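Carbohydrate esterase family 2 (CE2) (Chaetomium olivicolor, PDB 4XVH) probably removes acetyl groups from xylan, as a family 2 carbohydrate esterase that joins an SGNH-type hydrolase domain to a beta-sandwich carbohydrate-binding domain. Local coordinates at residues V44-I56 against I64-V77. Residues are numbered along the deposited sequence; the frame is centred on the assembly and turned at random.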
ATOM      1  N   VAL A  44      13.673   2.093  -2.467  1.00 18.33           N
ATOM      2  CA  VAL A  44      13.317   2.534  -1.144  1.00 19.14           C
ATOM      3  C   VAL A  44      13.545   4.020  -1.081  1.00 18.68           C
ATOM      4  O   VAL A  44      14.376   4.562  -1.846  1.00 18.97           O
ATOM      5  CB  VAL A  44      14.189   1.845  -0.030  1.00 18.30           C
ATOM      6  CG1 VAL A  44      14.031   0.322  -0.044  1.00 18.22           C
ATOM      7  CG2 VAL A  44      15.663   2.242  -0.215  1.00 19.74           C
ATOM      8  N   ASP A  45      12.812   4.663  -0.177  1.00 17.86           N
ATOM      9  CA  ASP A  45      13.089   6.025   0.278  1.00 18.92           C
ATOM     10  C   ASP A  45      13.897   5.961   1.556  1.00 19.07           C
ATOM     11  O   ASP A  45      13.483   5.267   2.492  1.00 19.85           O
ATOM     12  CB  ASP A  45      11.796   6.786   0.580  1.00 17.68           C
ATOM     13  CG  ASP A  45      11.123   7.341  -0.645  1.00 19.16           C
ATOM     14  OD1 ASP A  45      11.665   7.206  -1.770  1.00 19.33           O
ATOM     15  OD2 ASP A  45      10.051   7.968  -0.467  1.00 18.84           O
ATOM     16  N   LEU A  46      14.989   6.709   1.646  1.00 18.14           N
ATOM     17  CA  LEU A  46      15.705   6.827   2.920  1.00 17.31           C
ATOM     18  C   LEU A  46      15.561   8.270   3.388  1.00 17.41           C
ATOM     19  O   LEU A  46      15.987   9.197   2.666  1.00 17.77           O
ATOM     20  CB  LEU A  46      17.184   6.426   2.752  1.00 17.35           C
ATOM     21  CG  LEU A  46      18.035   6.512   4.027  1.00 18.95           C
ATOM     22  CD1 LEU A  46      17.684   5.367   4.978  1.00 17.56           C
ATOM     23  CD2 LEU A  46      19.511   6.493   3.652  1.00 20.57           C
ATOM     24  N   VAL A  47      14.933   8.484   4.545  1.00 16.44           N
ATOM     25  CA  VAL A  47      14.661   9.837   5.016  1.00 17.52           C
ATOM     26  C   VAL A  47      15.504  10.105   6.265  1.00 20.69           C
ATOM     27  O   VAL A  47      15.401   9.388   7.258  1.00 20.59           O
ATOM     28  CB  VAL A  47      13.161  10.067   5.320  1.00 17.33           C
ATOM     29  CG1 VAL A  47      12.976  11.344   6.127  1.00 16.56           C
ATOM     30  CG2 VAL A  47      12.349  10.125   3.992  1.00 15.96           C
ATOM     31  N   ILE A  48      16.363  11.118   6.179  1.00 20.84           N
ATOM     32  CA  ILE A  48      17.299  11.435   7.243  1.00 22.91           C
ATOM     33  C   ILE A  48      16.914  12.762   7.889  1.00 24.15           C
ATOM     34  O   ILE A  48      16.742  13.770   7.174  1.00 23.88           O
ATOM     35  CB  ILE A  48      18.746  11.536   6.691  1.00 24.72           C
ATOM     36  CG1 ILE A  48      19.086  10.294   5.874  1.00 24.37           C
ATOM     37  CG2 ILE A  48      19.759  11.732   7.821  1.00 25.51           C
ATOM     38  CD1 ILE A  48      19.116   8.994   6.783  1.00 24.03           C
ATOM     39  N   ASP A  49      16.775  12.776   9.215  1.00 23.72           N
ATOM     40  CA  ASP A  49      16.402  14.007   9.913  1.00 24.86           C
ATOM     41  C   ASP A  49      15.126  14.632   9.335  1.00 24.17           C
ATOM     42  O   ASP A  49      14.988  15.858   9.269  1.00 25.00           O
ATOM     43  CB  ASP A  49      17.567  15.004   9.859  1.00 26.66           C
ATOM     44  CG  ASP A  49      18.790  14.481  10.592  1.00 28.51           C
ATOM     45  OD1 ASP A  49      18.573  13.631  11.479  1.00 28.62           O
ATOM     46  OD2 ASP A  49      19.933  14.897  10.287  1.00 30.10           O
ATOM     47  N   GLY A  50      14.222  13.761   8.895  1.00 22.05           N
ATOM     48  CA  GLY A  50      12.986  14.163   8.257  1.00 22.90           C
ATOM     49  C   GLY A  50      13.161  14.965   6.987  1.00 23.25           C
ATOM     50  O   GLY A  50      12.306  15.764   6.647  1.00 24.21           O
ATOM     51  N   GLY A  51      14.267  14.766   6.280  1.00 23.88           N
ATOM     52  CA  GLY A  51      14.503  15.522   5.068  1.00 23.04           C
ATOM     53  C   GLY A  51      13.863  14.933   3.821  1.00 23.07           C
ATOM     54  O   GLY A  51      13.036  14.014   3.877  1.00 20.51           O
ATOM     55  N   GLU A  52      14.276  15.458   2.673  1.00 23.74           N
ATOM     56  CA  GLU A  52      13.825  14.931   1.392  1.00 23.98           C
ATOM     57  C   GLU A  52      14.245  13.475   1.236  1.00 22.63           C
ATOM     58  O   GLU A  52      15.369  13.099   1.564  1.00 22.04           O
ATOM     59  CB  GLU A  52      14.394  15.763   0.241  1.00 27.58           C
ATOM     60  CG  GLU A  52      13.933  17.207   0.257  1.00 31.72           C
ATOM     61  CD  GLU A  52      12.439  17.309  -0.007  1.00 34.53           C
ATOM     62  OE1 GLU A  52      11.978  16.642  -0.958  1.00 35.29           O
ATOM     63  OE2 GLU A  52      11.733  18.022   0.742  1.00 35.47           O
ATOM     64  N   PRO A  53      13.326  12.635   0.753  1.00 22.64           N
ATOM     65  CA  PRO A  53      13.630  11.210   0.587  1.00 21.34           C
ATOM     66  C   PRO A  53      14.826  10.976  -0.317  1.00 21.43           C
ATOM     67  O   PRO A  53      14.905  11.624  -1.357  1.00 21.65           O
ATOM     68  CB  PRO A  53      12.344  10.655  -0.051  1.00 21.15           C
ATOM     69  CG  PRO A  53      11.279  11.586   0.392  1.00 22.13           C
ATOM     70  CD  PRO A  53      11.929  12.952   0.403  1.00 22.69           C
ATOM     71  N   ILE A  54      15.761  10.116   0.081  1.00 20.51           N
ATOM     72  CA  ILE A  54      16.840   9.724  -0.821  1.00 20.68           C
ATOM     73  C   ILE A  54      16.344   8.467  -1.493  1.00 22.11           C
ATOM     74  O   ILE A  54      16.003   7.500  -0.804  1.00 20.73           O
ATOM     75  CB  ILE A  54      18.165   9.462  -0.093  1.00 22.48           C
ATOM     76  CG1 ILE A  54      18.543  10.692   0.763  1.00 21.02           C
ATOM     77  CG2 ILE A  54      19.261   9.093  -1.106  1.00 24.69           C
ATOM     78  CD1 ILE A  54      19.746  10.477   1.707  1.00 21.37           C
ATOM     79  N   VAL A  55      16.229   8.492  -2.818  1.00 22.70           N
ATOM     80  CA  VAL A  55      15.657   7.343  -3.522  1.00 22.34           C
ATOM     81  C   VAL A  55      16.761   6.388  -3.925  1.00 22.75           C
ATOM     82  O   VAL A  55      17.705   6.776  -4.639  1.00 24.48           O
ATOM     83  CB  VAL A  55      14.862   7.761  -4.763  1.00 23.61           C
ATOM     84  CG1 VAL A  55      14.289   6.522  -5.457  1.00 22.75           C
ATOM     85  CG2 VAL A  55      13.752   8.753  -4.358  1.00 23.21           C
ATOM     86  N   ILE A  56      16.658   5.149  -3.454  1.00 20.45           N
ATOM     87  CA  ILE A  56      17.681   4.162  -3.699  1.00 22.59           C
ATOM     88  C   ILE A  56      17.070   2.955  -4.392  1.00 24.25           C
ATOM     89  O   ILE A  56      16.059   2.446  -3.924  1.00 22.26           O
ATOM     90  CB  ILE A  56      18.335   3.734  -2.387  1.00 23.34           C
ATOM     91  CG1 ILE A  56      18.898   4.949  -1.657  1.00 24.26           C
ATOM     92  CG2 ILE A  56      19.452   2.709  -2.638  1.00 24.06           C
ATOM     93  CD1 ILE A  56      19.318   4.623  -0.222  1.00 24.22           C
ATOM     94  N   ILE A  64      22.649  -0.285   3.394  1.00 35.88           N
ATOM     95  CA  ILE A  64      22.231   1.064   3.073  1.00 31.69           C
ATOM     96  C   ILE A  64      22.760   1.994   4.146  1.00 30.62           C
ATOM     97  O   ILE A  64      22.307   1.927   5.287  1.00 29.76           O
ATOM     98  CB  ILE A  64      20.691   1.183   3.036  1.00 28.27           C
ATOM     99  CG1 ILE A  64      20.084   0.307   1.941  1.00 28.88           C
ATOM    100  CG2 ILE A  64      20.247   2.646   2.903  1.00 26.52           C
ATOM    101  CD1 ILE A  64      18.573   0.159   2.098  1.00 27.17           C
ATOM    102  N   SER A  65      23.701   2.862   3.810  1.00 30.31           N
ATOM    103  CA  SER A  65      24.276   3.762   4.814  1.00 29.25           C
ATOM    104  C   SER A  65      23.700   5.151   4.739  1.00 27.34           C
ATOM    105  O   SER A  65      23.269   5.593   3.674  1.00 28.77           O
ATOM    106  CB  SER A  65      25.784   3.841   4.647  1.00 32.31           C
ATOM    107  OG  SER A  65      26.344   2.563   4.845  1.00 35.13           O
ATOM    108  N   THR A  66      23.680   5.829   5.880  1.00 24.60           N
ATOM    109  CA  THR A  66      23.311   7.231   5.951  1.00 23.31           C
ATOM    110  C   THR A  66      24.255   8.060   5.038  1.00 26.18           C
ATOM    111  O   THR A  66      25.370   7.624   4.728  1.00 26.95           O
ATOM    112  CB  THR A  66      23.377   7.749   7.414  1.00 22.02           C
ATOM    113  OG1 THR A  66      24.656   7.438   7.980  1.00 25.37           O
ATOM    114  CG2 THR A  66      22.300   7.087   8.273  1.00 25.12           C
ATOM    115  N   PRO A  67      23.801   9.242   4.584  1.00 26.29           N
ATOM    116  CA  PRO A  67      24.603  10.096   3.691  1.00 28.22           C
ATOM    117  C   PRO A  67      25.888  10.647   4.325  1.00 28.77           C
ATOM    118  O   PRO A  67      25.920  10.944   5.527  1.00 28.38           O
ATOM    119  CB  PRO A  67      23.631  11.244   3.347  1.00 27.74           C
ATOM    120  CG  PRO A  67      22.621  11.230   4.426  1.00 26.89           C
ATOM    121  CD  PRO A  67      22.435   9.771   4.742  1.00 26.02           C
ATOM    122  N   ALA A  68      26.943  10.771   3.525  1.00 27.61           N
ATOM    123  CA  ALA A  68      28.148  11.452   3.983  1.00 31.06           C
ATOM    124  C   ALA A  68      27.797  12.888   4.308  1.00 31.37           C
ATOM    125  O   ALA A  68      26.872  13.457   3.707  1.00 27.92           O
ATOM    126  CB  ALA A  68      29.242  11.403   2.931  1.00 32.24           C
ATOM    127  N   GLY A  69      28.519  13.464   5.264  1.00 32.93           N
ATOM    128  CA  GLY A  69      28.419  14.888   5.540  1.00 30.81           C
ATOM    129  C   GLY A  69      27.603  15.250   6.771  1.00 29.51           C
ATOM    130  O   GLY A  69      27.535  16.422   7.112  1.00 29.82           O
ATOM    131  N   LEU A  70      26.997  14.259   7.433  1.00 27.88           N
ATOM    132  CA  LEU A  70      26.206  14.535   8.627  1.00 26.75           C
ATOM    133  C   LEU A  70      27.126  15.060   9.732  1.00 28.50           C
ATOM    134  O   LEU A  70      28.326  14.753   9.758  1.00 30.87           O
ATOM    135  CB  LEU A  70      25.435  13.285   9.084  1.00 25.21           C
ATOM    136  CG  LEU A  70      24.365  12.782   8.106  1.00 25.86           C
ATOM    137  CD1 LEU A  70      23.746  11.486   8.662  1.00 24.61           C
ATOM    138  CD2 LEU A  70      23.276  13.845   7.813  1.00 22.54           C
ATOM    139  N   ARG A  71      26.591  15.906  10.608  1.00 28.19           N
ATOM    140  CA  ARG A  71      27.378  16.418  11.727  1.00 33.15           C
ATOM    141  C   ARG A  71      27.246  15.450  12.883  1.00 31.87           C
ATOM    142  O   ARG A  71      26.144  14.946  13.118  1.00 29.34           O
ATOM    143  CB  ARG A  71      26.902  17.812  12.132  1.00 35.58           C
ATOM    144  CG  ARG A  71      27.657  18.438  13.312  1.00 40.94           C
ATOM    145  CD  ARG A  71      27.095  19.834  13.642  1.00 43.80           C
ATOM    146  NE  ARG A  71      27.650  20.342  14.887  1.00 48.14           N
ATOM    147  CZ  ARG A  71      28.760  21.071  14.958  1.00 53.96           C
ATOM    148  NH1 ARG A  71      29.417  21.391  13.845  1.00 56.05           N
ATOM    149  NH2 ARG A  71      29.218  21.486  16.136  1.00 56.42           N
ATOM    150  N   LYS A  72      28.347  15.166  13.593  1.00 32.66           N
ATOM    151  CA  LYS A  72      28.275  14.281  14.757  1.00 33.33           C
ATOM    152  C   LYS A  72      27.188  14.733  15.727  1.00 33.41           C
ATOM    153  O   LYS A  72      27.205  15.875  16.206  1.00 34.44           O
ATOM    154  CB  LYS A  72      29.609  14.228  15.503  1.00 35.80           C
ATOM    155  CG  LYS A  72      29.579  13.291  16.706  1.00 37.04           C
ATOM    156  CD  LYS A  72      30.952  13.264  17.385  1.00 40.84           C
ATOM    157  CE  LYS A  72      30.978  12.307  18.556  1.00 43.46           C
ATOM    158  NZ  LYS A  72      32.327  12.417  19.222  1.00 47.32           N
ATOM    159  N   GLY A  73      26.244  13.844  16.007  1.00 32.10           N
ATOM    160  CA  GLY A  73      25.146  14.178  16.895  1.00 32.78           C
ATOM    161  C   GLY A  73      23.927  13.316  16.611  1.00 31.53           C
ATOM    162  O   GLY A  73      24.026  12.302  15.928  1.00 31.05           O
ATOM    163  N   LYS A  74      22.776  13.718  17.131  1.00 32.50           N
ATOM    164  CA  LYS A  74      21.562  12.905  16.988  1.00 33.33           C
ATOM    165  C   LYS A  74      21.000  12.960  15.562  1.00 29.33           C
ATOM    166  O   LYS A  74      20.941  14.030  14.946  1.00 29.31           O
ATOM    167  CB  LYS A  74      20.493  13.353  18.005  1.00 36.93           C
ATOM    168  CG  LYS A  74      19.151  12.652  17.794  1.00 39.86           C
ATOM    169  CD  LYS A  74      18.151  12.926  18.903  1.00 44.07           C
ATOM    170  CE  LYS A  74      16.823  12.198  18.615  1.00 45.75           C
ATOM    171  NZ  LYS A  74      15.839  12.447  19.704  1.00 49.40           N
ATOM    172  N   HIS A  75      20.627  11.811  15.012  1.00 26.91           N
ATOM    173  CA  HIS A  75      19.959  11.796  13.715  1.00 25.27           C
ATOM    174  C   HIS A  75      18.820  10.770  13.748  1.00 25.07           C
ATOM    175  O   HIS A  75      18.871   9.823  14.536  1.00 25.97           O
ATOM    176  CB  HIS A  75      20.946  11.481  12.590  1.00 25.50           C
ATOM    177  CG  HIS A  75      22.028  12.503  12.455  1.00 26.69           C
ATOM    178  ND1 HIS A  75      21.839  13.708  11.807  1.00 26.84           N
ATOM    179  CD2 HIS A  75      23.291  12.529  12.946  1.00 27.62           C
ATOM    180  CE1 HIS A  75      22.950  14.426  11.892  1.00 28.62           C
ATOM    181  NE2 HIS A  75      23.847  13.728  12.571  1.00 29.25           N
ATOM    182  N   THR A  76      17.784  11.009  12.945  1.00 24.72           N
ATOM    183  CA  THR A  76      16.686  10.063  12.777  1.00 23.96           C
ATOM    184  C   THR A  76      16.802   9.447  11.397  1.00 22.84           C
ATOM    185  O   THR A  76      17.236  10.097  10.438  1.00 22.57           O
ATOM    186  CB  THR A  76      15.289  10.716  12.913  1.00 24.56           C
ATOM    187  OG1 THR A  76      15.127  11.720  11.897  1.00 25.51           O
ATOM    188  CG2 THR A  76      15.089  11.347  14.289  1.00 25.88           C
ATOM    189  N   VAL A  77      16.408   8.184  11.296  1.00 22.21           N
ATOM    190  CA  VAL A  77      16.436   7.468  10.031  1.00 21.23           C
ATOM    191  C   VAL A  77      15.108   6.740   9.841  1.00 21.86           C
ATOM    192  O   VAL A  77      14.660   5.985  10.724  1.00 22.24           O
ATOM    193  CB  VAL A  77      17.594   6.453   9.969  1.00 20.72           C
ATOM    194  CG1 VAL A  77      17.595   5.751   8.654  1.00 20.02           C
ATOM    195  CG2 VAL A  77      18.946   7.157  10.207  1.00 21.15           C
TER
HETATM  196  O   HOH W   1      14.287  10.983   9.467  1.00 22.99           O
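Ile64 rests its CG2 methyl against two side chains of hairpin 44-56, 3.8 Å from Ile56 CD1 and 4.0 Å from Leu46 CD2; beta-branched and apolar, it suits a buried edge-strand position. The CG2 methyl of Thr66 touches Ile48 CD1; its hydroxyl bonds to Ala31 N. Pro67, with no N-H to bury, turns the CD edge of its ring toward Ile48, CD 3.6 Å from Ile48 CG1. Leu70, closing the type II turn 67-70, rests CD1 over the His75 ring centre and against Ile48 CG2.

Gripped at both nitrogens, that imidazole donates from ND1 to Asp49 OD2 (2.7 Å) on the syn lone pair, carboxylate and ring 25° from coplanar, and from NE2 to Arg71 O (2.7 Å), which probably favours a positively charged ring. A phenylalanine here would probably leave Asp49 OD2 and Arg71 O without their donor, and Arg71 less firmly tied to Asp49. Asp49 CG lies beside its backbone N (chi1 -64°), which brings OD1 to accept from Thr76 N, while Asp49 N returns a bond to Thr76 O (3.0 Å). Thr76 OG1 shares a water with Val47 O and Gly50 N, tying the type I' turn 48-51 to the strand. Val77, paired with Ile48 at a non-hydrogen-bonded site, sets CG1 3.7 Å from Leu46 CD1.

Strand 44-48 runs antiparallel to strand 73-81, which borders strand 21-28, whose Phe24 and Phe26 pack on Val77; strand 63-65 lies in the second sheet, beside strand 31-40, so Leu46, Ile48, Ile64 and Val77 are buried between the sheets of the jelly-roll sandwich, Pro67 and Leu70 nearer its surface.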